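Long-range contacts in heme-binding protein A / AI-2 binding protein A (Helicobacter pylori SS1, PDB 6OFQ), which probably captures short peptides in the periplasm and delivers them to an ABC transporter for uptake into the cell: residues S294-N299 with P496-A501; T375-T380 with H421-A426. All coordinates share one frame; numbering follows the deposited sequence.

Both contacts lie in one mixed sheet, their centres about 10 Å apart, and strand 292-298 with strand 423-429 forms the seam between them. Across that seam Ser297 N lies 2.8 Å from Ala424 O and Asn299 N 2.9 Å from Glu422 O, both probable hydrogen bonds. The strand order through the two contacts is 497-510, 292-298, 423-429, 373-380, with contact 1 joining the first two and contact 2 the last two. Contact 1 is antiparallel and joins distant parts of the chain; contact 2 is parallel and spans a shorter interval. The contact centres lie about 17 and 19 Å from the centre of the chain.

Contact 1. Residues S294-N299 with P496-A501; sequences SWLSLN and PYVPLA
Segments 294-299 and 496-501 run antiparallel, their short strand axes at 165° and 4.6 Å apart at closest approach. Leu296 and Val498 form a hydrogen-bonded pair, with Leu296 N to Val498 O at 2.9 Å and a return bond from Val498 N to Leu296 O. Beyond it the register slips by one residue: Leu500 and Ala501 both face Ser294, a classic beta bulge. Ser294 O accepts from Leu500 N at 3.1 Å and from Ala501 N at 3.0 Å; Ser294 N in turn donates to Ala501 O. This bulge lies in the mixed sheet of the type II periplasmic binding protein fold, where strand 423-429 pairs with the other edge of 294-298. On the face bearing Trp295, Tyr497 turns its edge toward the five-membered ring of the indole in an offset edge-to-face pair, the planes at 88° and the centroids 5.2 Å apart. With CG of Tyr497 set between its backbone N and carbonyl carbon (chi1 74°), CD2 comes to 3.5 Å from Trp295 CD1. Pro499 CD covers one face of the phenol ring, and Trp443 meets both aromatics. On the reverse face Leu296 CB packs against Val498 CB; Leu298 reaches across, its CD1 4.1 Å from Val498 CG2.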
ATOM      1  N   SER A 294      -1.365  11.021  -3.811  1.00  4.82           N
ATOM      2  CA  SER A 294      -2.448  11.455  -2.908  1.00  5.28           C
ATOM      3  C   SER A 294      -3.446  12.258  -3.725  1.00  4.83           C
ATOM      4  O   SER A 294      -3.077  13.144  -4.471  1.00  4.38           O
ATOM      5  CB  SER A 294      -1.815  12.333  -1.797  1.00  6.66           C
ATOM      6  OG  SER A 294      -2.825  12.727  -0.884  1.00 12.62           O
ATOM      7  N   TRP A 295      -4.737  11.978  -3.505  1.00  4.36           N
ATOM      8  CA  TRP A 295      -5.791  12.553  -4.390  1.00  4.43           C
ATOM      9  C   TRP A 295      -7.109  12.624  -3.639  1.00  4.38           C
ATOM     10  O   TRP A 295      -7.191  12.181  -2.497  1.00  5.25           O
ATOM     11  CB  TRP A 295      -5.917  11.811  -5.732  1.00  4.32           C
ATOM     12  CG  TRP A 295      -6.408  10.403  -5.644  1.00  4.17           C
ATOM     13  CD1 TRP A 295      -7.692   9.985  -5.714  1.00  4.25           C
ATOM     14  CD2 TRP A 295      -5.630   9.237  -5.387  1.00  4.13           C
ATOM     15  NE1 TRP A 295      -7.765   8.619  -5.587  1.00  4.29           N
ATOM     16  CE2 TRP A 295      -6.507   8.122  -5.394  1.00  4.03           C
ATOM     17  CE3 TRP A 295      -4.273   8.996  -5.213  1.00  4.86           C
ATOM     18  CZ2 TRP A 295      -6.062   6.824  -5.190  1.00  4.46           C
ATOM     19  CZ3 TRP A 295      -3.841   7.726  -5.010  1.00  4.48           C
ATOM     20  CH2 TRP A 295      -4.732   6.654  -4.975  1.00  4.41           C
ATOM     21  N   LEU A 296      -8.089  13.209  -4.276  1.00  4.84           N
ATOM     22  CA  LEU A 296      -9.420  13.216  -3.731  0.61  5.71           C
ATOM     23  C   LEU A 296     -10.252  12.229  -4.545  1.00  5.34           C
ATOM     24  O   LEU A 296     -10.394  12.415  -5.770  1.00  5.34           O
ATOM     25  CB  LEU A 296      -9.923  14.644  -3.753  0.61  6.57           C
ATOM     26  CG  LEU A 296     -11.294  14.917  -3.142  0.61  7.15           C
ATOM     27  CD1 LEU A 296     -11.283  14.765  -1.621  0.61  7.89           C
ATOM     28  CD2 LEU A 296     -11.763  16.322  -3.497  0.61  8.05           C
ATOM     29  N   SER A 297     -10.774  11.169  -3.941  1.00  5.59           N
ATOM     30  CA  SER A 297     -11.762  10.284  -4.567  1.00  6.28           C
ATOM     31  C   SER A 297     -13.075  11.059  -4.724  1.00  6.12           C
ATOM     32  O   SER A 297     -13.420  11.805  -3.794  1.00  6.54           O
ATOM     33  CB  SER A 297     -12.106   9.048  -3.698  1.00  8.14           C
ATOM     34  OG  SER A 297     -10.987   8.181  -3.549  1.00 11.12           O
ATOM     35  N   LEU A 298     -13.721  10.904  -5.878  1.00  5.95           N
ATOM     36  CA  LEU A 298     -15.070  11.419  -6.133  1.00  5.55           C
ATOM     37  C   LEU A 298     -15.881  10.191  -6.490  1.00  6.05           C
ATOM     38  O   LEU A 298     -15.534   9.426  -7.387  1.00  5.86           O
ATOM     39  CB  LEU A 298     -15.062  12.360  -7.329  1.00  5.46           C
ATOM     40  CG  LEU A 298     -14.169  13.598  -7.229  1.00  6.38           C
ATOM     41  CD1 LEU A 298     -14.121  14.414  -8.487  1.00  6.69           C
ATOM     42  CD2 LEU A 298     -14.561  14.463  -6.022  1.00  6.67           C
ATOM     43  N   ASN A 299     -17.001   9.996  -5.794  1.00  6.39           N
ATOM     44  CA  ASN A 299     -17.748   8.749  -5.936  1.00  6.61           C
ATOM     45  C   ASN A 299     -18.634   8.875  -7.148  1.00  7.70           C
ATOM     46  O   ASN A 299     -19.726   9.474  -7.084  1.00  6.86           O
ATOM     47  CB  ASN A 299     -18.539   8.394  -4.689  1.00  7.02           C
ATOM     48  CG  ASN A 299     -19.185   7.011  -4.792  1.00  8.20           C
ATOM     49  OD1 ASN A 299     -19.515   6.561  -5.915  1.00  8.96           O
ATOM     50  ND2 ASN A 299     -19.405   6.399  -3.632  1.00  8.78           N
ATOM     51  N   PRO A 496     -12.331  11.309 -13.027  1.00  5.73           N
ATOM     52  CA  PRO A 496     -13.093  10.670 -11.960  1.00  5.81           C
ATOM     53  C   PRO A 496     -12.546  10.922 -10.579  1.00  6.42           C
ATOM     54  O   PRO A 496     -12.848  10.140  -9.672  1.00  8.50           O
ATOM     55  CB  PRO A 496     -12.999   9.197 -12.324  1.00  5.49           C
ATOM     56  CG  PRO A 496     -11.605   9.134 -12.829  1.00  5.57           C
ATOM     57  CD  PRO A 496     -11.489  10.327 -13.724  1.00  5.10           C
ATOM     58  N   TYR A 497     -11.801  12.007 -10.380  1.00  5.46           N
ATOM     59  CA  TYR A 497     -11.077  12.250  -9.149  1.00  5.68           C
ATOM     60  C   TYR A 497     -10.465  13.646  -9.213  1.00  5.39           C
ATOM     61  O   TYR A 497     -10.558  14.281 -10.263  1.00  5.47           O
ATOM     62  CB  TYR A 497      -9.960  11.232  -8.920  1.00  6.65           C
ATOM     63  CG  TYR A 497      -8.697  11.280  -9.698  1.00  7.84           C
ATOM     64  CD1 TYR A 497      -8.680  11.180 -11.073  1.00  9.13           C
ATOM     65  CD2 TYR A 497      -7.509  11.259  -9.003  1.00 10.88           C
ATOM     66  CE1 TYR A 497      -7.470  11.111 -11.793  1.00 10.29           C
ATOM     67  CE2 TYR A 497      -6.314  11.263  -9.680  1.00 10.56           C
ATOM     68  CZ  TYR A 497      -6.313  11.071 -11.040  1.00  9.34           C
ATOM     69  OH  TYR A 497      -5.097  11.092 -11.693  1.00 10.89           O
ATOM     70  N   VAL A 498      -9.871  14.127  -8.125  1.00  5.36           N
ATOM     71  CA  VAL A 498      -9.037  15.305  -8.199  1.00  5.33           C
ATOM     72  C   VAL A 498      -7.604  14.885  -7.826  1.00  5.00           C
ATOM     73  O   VAL A 498      -7.319  14.616  -6.641  1.00  4.52           O
ATOM     74  CB  VAL A 498      -9.459  16.401  -7.244  1.00  5.99           C
ATOM     75  CG1 VAL A 498      -8.612  17.610  -7.502  1.00  7.04           C
ATOM     76  CG2 VAL A 498     -10.937  16.755  -7.373  1.00  6.57           C
ATOM     77  N   PRO A 499      -6.665  14.856  -8.761  1.00  5.13           N
ATOM     78  CA  PRO A 499      -5.249  14.600  -8.413  1.00  4.84           C
ATOM     79  C   PRO A 499      -4.719  15.730  -7.534  1.00  4.91           C
ATOM     80  O   PRO A 499      -4.998  16.914  -7.799  1.00  6.51           O
ATOM     81  CB  PRO A 499      -4.522  14.578  -9.743  1.00  5.68           C
ATOM     82  CG  PRO A 499      -5.446  15.112 -10.734  1.00  6.27           C
ATOM     83  CD  PRO A 499      -6.834  15.063 -10.217  1.00  5.72           C
ATOM     84  N   LEU A 500      -3.989  15.392  -6.467  1.00  4.58           N
ATOM     85  CA  LEU A 500      -3.448  16.476  -5.610  1.00  4.58           C
ATOM     86  C   LEU A 500      -1.915  16.441  -5.692  1.00  5.07           C
ATOM     87  O   LEU A 500      -1.282  17.322  -6.313  1.00  4.97           O
ATOM     88  CB  LEU A 500      -3.956  16.317  -4.177  1.00  5.22           C
ATOM     89  CG  LEU A 500      -5.454  16.538  -4.015  1.00  5.51           C
ATOM     90  CD1 LEU A 500      -5.823  16.133  -2.630  1.00  5.71           C
ATOM     91  CD2 LEU A 500      -5.813  17.986  -4.275  1.00  6.20           C
ATOM     92  N   ALA A 501      -1.274  15.421  -5.126  1.00  4.62           N
ATOM     93  CA  ALA A 501       0.191  15.478  -5.012  1.00  4.95           C
ATOM     94  C   ALA A 501       0.849  14.125  -5.121  1.00  4.89           C
ATOM     95  O   ALA A 501       0.276  13.086  -4.817  1.00  5.66           O
ATOM     96  CB  ALA A 501       0.563  16.048  -3.659  1.00  5.52           C
TER

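Contact 2. Residues T375-T380 with H421-A426; sequences TTIFTT and HEMAFA
His421 CB sits over one face of the Phe378 ring, 4.0 Å from its centroid and 16° off the normal, a CH-pi contact; the Phe425 ring is met obliquely by Ile377 CD1 and Thr379 OG1. These groups flank a parallel strand pair within the mixed sheet of the type II periplasmic binding protein fold. Helix 409-417 lies in the connection between strands 400-407 and 423-429, and strand 400-407 borders the other edge of 375-380. The parallel register pairs Ile377 with Met423 and Phe378 with Ala424. Met423 N donates to Thr376 O, and Phe378 N donates to Met423 O at 2.9 Å; Phe425 N to Phe378 O is weak at 3.4 Å. On the face bearing Ile377, the methionine chain folds at its last torsion (chi3 -53°), bringing CE to 4.0 Å from Ile377 CB and close to Thr375 CG2. Ile377 CD1 touches Phe425 CE2 at 3.8 Å, with Ile391 of helix 386-396 against both side chains. At the start of the pairing Glu422 is linked to Thr376 through a water, which donates to Glu422 OE2 and also bonds Thr376 OG1, and to Thr375 directly: Thr375 OG1 donates to Glu422 OE1 at 2.7 Å, from above the carboxylate plane.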
ATOM      1  N   THR A 375     -22.456  18.670  -0.081  1.00  9.48           N
ATOM      2  CA  THR A 375     -21.774  17.377  -0.099  1.00  8.99           C
ATOM      3  C   THR A 375     -20.939  17.176   1.157  1.00  9.83           C
ATOM      4  O   THR A 375     -20.972  18.057   2.045  1.00  9.26           O
ATOM      5  CB  THR A 375     -20.958  17.268  -1.390  1.00  9.64           C
ATOM      6  OG1 THR A 375     -20.509  15.919  -1.552  1.00  9.85           O
ATOM      7  CG2 THR A 375     -19.748  18.169  -1.378  1.00  9.08           C
ATOM      8  N   THR A 376     -20.222  16.056   1.240  1.00  9.20           N
ATOM      9  CA  THR A 376     -19.497  15.684   2.427  1.00  8.90           C
ATOM     10  C   THR A 376     -18.134  15.215   1.952  1.00  9.06           C
ATOM     11  O   THR A 376     -18.012  14.670   0.842  1.00  9.97           O
ATOM     12  CB  THR A 376     -20.223  14.568   3.156  1.00 10.85           C
ATOM     13  OG1 THR A 376     -21.458  15.096   3.665  1.00 11.96           O
ATOM     14  CG2 THR A 376     -19.465  14.048   4.332  1.00 11.66           C
ATOM     15  N   ILE A 377     -17.100  15.518   2.707  1.00  7.22           N
ATOM     16  CA  ILE A 377     -15.772  14.949   2.487  1.00  6.77           C
ATOM     17  C   ILE A 377     -15.431  14.143   3.711  1.00  7.38           C
ATOM     18  O   ILE A 377     -15.611  14.574   4.857  1.00  7.93           O
ATOM     19  CB  ILE A 377     -14.718  16.020   2.203  1.00  7.43           C
ATOM     20  CG1 ILE A 377     -13.389  15.371   1.765  1.00  7.33           C
ATOM     21  CG2 ILE A 377     -14.444  16.963   3.357  1.00  7.59           C
ATOM     22  CD1 ILE A 377     -12.426  16.368   1.184  1.00  8.16           C
ATOM     23  N   PHE A 378     -14.860  12.960   3.520  1.00  6.69           N
ATOM     24  CA  PHE A 378     -14.315  12.165   4.602  1.00  6.72           C
ATOM     25  C   PHE A 378     -12.833  12.457   4.704  1.00  7.84           C
ATOM     26  O   PHE A 378     -12.173  12.564   3.647  1.00  8.28           O
ATOM     27  CB  PHE A 378     -14.416  10.650   4.335  1.00  7.37           C
ATOM     28  CG  PHE A 378     -15.756  10.017   4.535  1.00  8.48           C
ATOM     29  CD1 PHE A 378     -16.892  10.772   4.658  1.00  9.63           C
ATOM     30  CD2 PHE A 378     -15.903   8.645   4.532  1.00  9.31           C
ATOM     31  CE1 PHE A 378     -18.142  10.210   4.886  1.00 10.11           C
ATOM     32  CE2 PHE A 378     -17.134   8.090   4.794  1.00 10.83           C
ATOM     33  CZ  PHE A 378     -18.255   8.850   4.908  1.00 10.26           C
ATOM     34  N   THR A 379     -12.334  12.555   5.932  1.00  7.32           N
ATOM     35  CA  THR A 379     -10.903  12.650   6.187  1.00  8.85           C
ATOM     36  C   THR A 379     -10.588  11.796   7.405  1.00  8.68           C
ATOM     37  O   THR A 379     -11.499  11.320   8.092  1.00 10.98           O
ATOM     38  CB  THR A 379     -10.528  14.119   6.409  1.00  9.41           C
ATOM     39  OG1 THR A 379      -9.095  14.218   6.484  1.00 11.95           O
ATOM     40  CG2 THR A 379     -11.136  14.715   7.658  1.00 10.01           C
ATOM     41  N   THR A 380      -9.302  11.514   7.604  0.50 10.15           N
ATOM     42  CA  THR A 380      -8.841  10.765   8.761  0.50 10.32           C
ATOM     43  C   THR A 380      -8.409  11.655   9.894  0.50 11.97           C
ATOM     44  O   THR A 380      -8.094  12.837   9.717  0.50 14.02           O
ATOM     45  CB  THR A 380      -7.595   9.925   8.451  0.50 11.13           C
ATOM     46  OG1 THR A 380      -6.462  10.788   8.285  0.50 11.09           O
ATOM     47  CG2 THR A 380      -7.771   9.114   7.176  0.50 11.56           C
ATOM     48  N   HIS A 421     -18.604   7.218   1.222  1.00  5.80           N
ATOM     49  CA  HIS A 421     -18.247   8.613   0.995  1.00  5.66           C
ATOM     50  C   HIS A 421     -18.855   9.131  -0.298  1.00  5.47           C
ATOM     51  O   HIS A 421     -19.180   8.378  -1.223  1.00  5.78           O
ATOM     52  CB  HIS A 421     -16.727   8.715   0.843  1.00  5.60           C
ATOM     53  CG  HIS A 421     -16.141   7.831  -0.199  1.00  5.46           C
ATOM     54  ND1 HIS A 421     -16.142   6.462  -0.047  1.00  5.93           N
ATOM     55  CD2 HIS A 421     -15.646   8.094  -1.437  1.00  5.62           C
ATOM     56  CE1 HIS A 421     -15.642   5.914  -1.135  1.00  5.87           C
ATOM     57  NE2 HIS A 421     -15.313   6.866  -1.974  1.00  5.51           N
ATOM     58  N   GLU A 422     -18.838  10.459  -0.390  1.00  6.41           N
ATOM     59  CA  GLU A 422     -19.074  11.216  -1.632  1.00  6.65           C
ATOM     60  C   GLU A 422     -17.711  11.636  -2.143  1.00  7.14           C
ATOM     61  O   GLU A 422     -17.345  11.352  -3.280  1.00  7.33           O
ATOM     62  CB  GLU A 422     -20.027  12.399  -1.405  1.00  7.85           C
ATOM     63  CG  GLU A 422     -21.454  12.015  -1.029  1.00  8.25           C
ATOM     64  CD  GLU A 422     -22.240  13.284  -0.812  1.00 10.27           C
ATOM     65  OE1 GLU A 422     -22.535  14.087  -1.719  1.00 12.07           O
ATOM     66  OE2 GLU A 422     -22.549  13.486   0.356  1.00 16.34           O
ATOM     67  N   MET A 423     -17.004  12.439  -1.368  1.00  6.00           N
ATOM     68  CA  MET A 423     -15.587  12.749  -1.573  1.00  6.02           C
ATOM     69  C   MET A 423     -14.762  12.199  -0.395  1.00  6.07           C
ATOM     70  O   MET A 423     -15.236  12.152   0.758  1.00  5.55           O
ATOM     71  CB  MET A 423     -15.404  14.259  -1.652  1.00  6.48           C
ATOM     72  CG  MET A 423     -16.334  14.927  -2.645  1.00  7.05           C
ATOM     73  SD  MET A 423     -15.952  16.650  -2.988  1.00  9.45           S
ATOM     74  CE  MET A 423     -15.898  17.283  -1.352  1.00 11.26           C
ATOM     75  N   ALA A 424     -13.512  11.819  -0.646  1.00  5.38           N
ATOM     76  CA  ALA A 424     -12.670  11.338   0.451  1.00  6.31           C
ATOM     77  C   ALA A 424     -11.209  11.483   0.001  1.00  6.37           C
ATOM     78  O   ALA A 424     -10.925  11.311  -1.186  1.00  6.90           O
ATOM     79  CB  ALA A 424     -12.982   9.874   0.710  1.00  6.68           C
ATOM     80  N   PHE A 425     -10.331  11.780   0.929  1.00  5.32           N
ATOM     81  CA  PHE A 425      -8.903  11.671   0.612  1.00  5.44           C
ATOM     82  C   PHE A 425      -8.500  10.218   0.375  1.00  6.23           C
ATOM     83  O   PHE A 425      -9.002   9.317   1.052  1.00  7.61           O
ATOM     84  CB  PHE A 425      -8.072  12.286   1.734  1.00  6.35           C
ATOM     85  CG  PHE A 425      -8.172  13.777   1.848  1.00  6.34           C
ATOM     86  CD1 PHE A 425      -7.558  14.622   0.973  1.00  8.49           C
ATOM     87  CD2 PHE A 425      -8.984  14.341   2.772  1.00  7.98           C
ATOM     88  CE1 PHE A 425      -7.600  15.996   1.105  1.00  8.31           C
ATOM     89  CE2 PHE A 425      -9.084  15.709   2.909  1.00  8.63           C
ATOM     90  CZ  PHE A 425      -8.424  16.526   2.051  1.00  7.94           C
ATOM     91  N   ALA A 426      -7.590  10.039  -0.584  1.00  5.13           N
ATOM     92  CA  ALA A 426      -7.132   8.702  -0.892  1.00  5.31           C
ATOM     93  C   ALA A 426      -5.632   8.820  -1.113  1.00  5.21           C
ATOM     94  O   ALA A 426      -5.115   9.867  -1.533  1.00  5.80           O
ATOM     95  CB  ALA A 426      -7.762   8.240  -2.196  1.00  6.20           C
TER
HETATM   96  O   HOH W   1     -23.508  15.290   1.869  1.00 24.72           O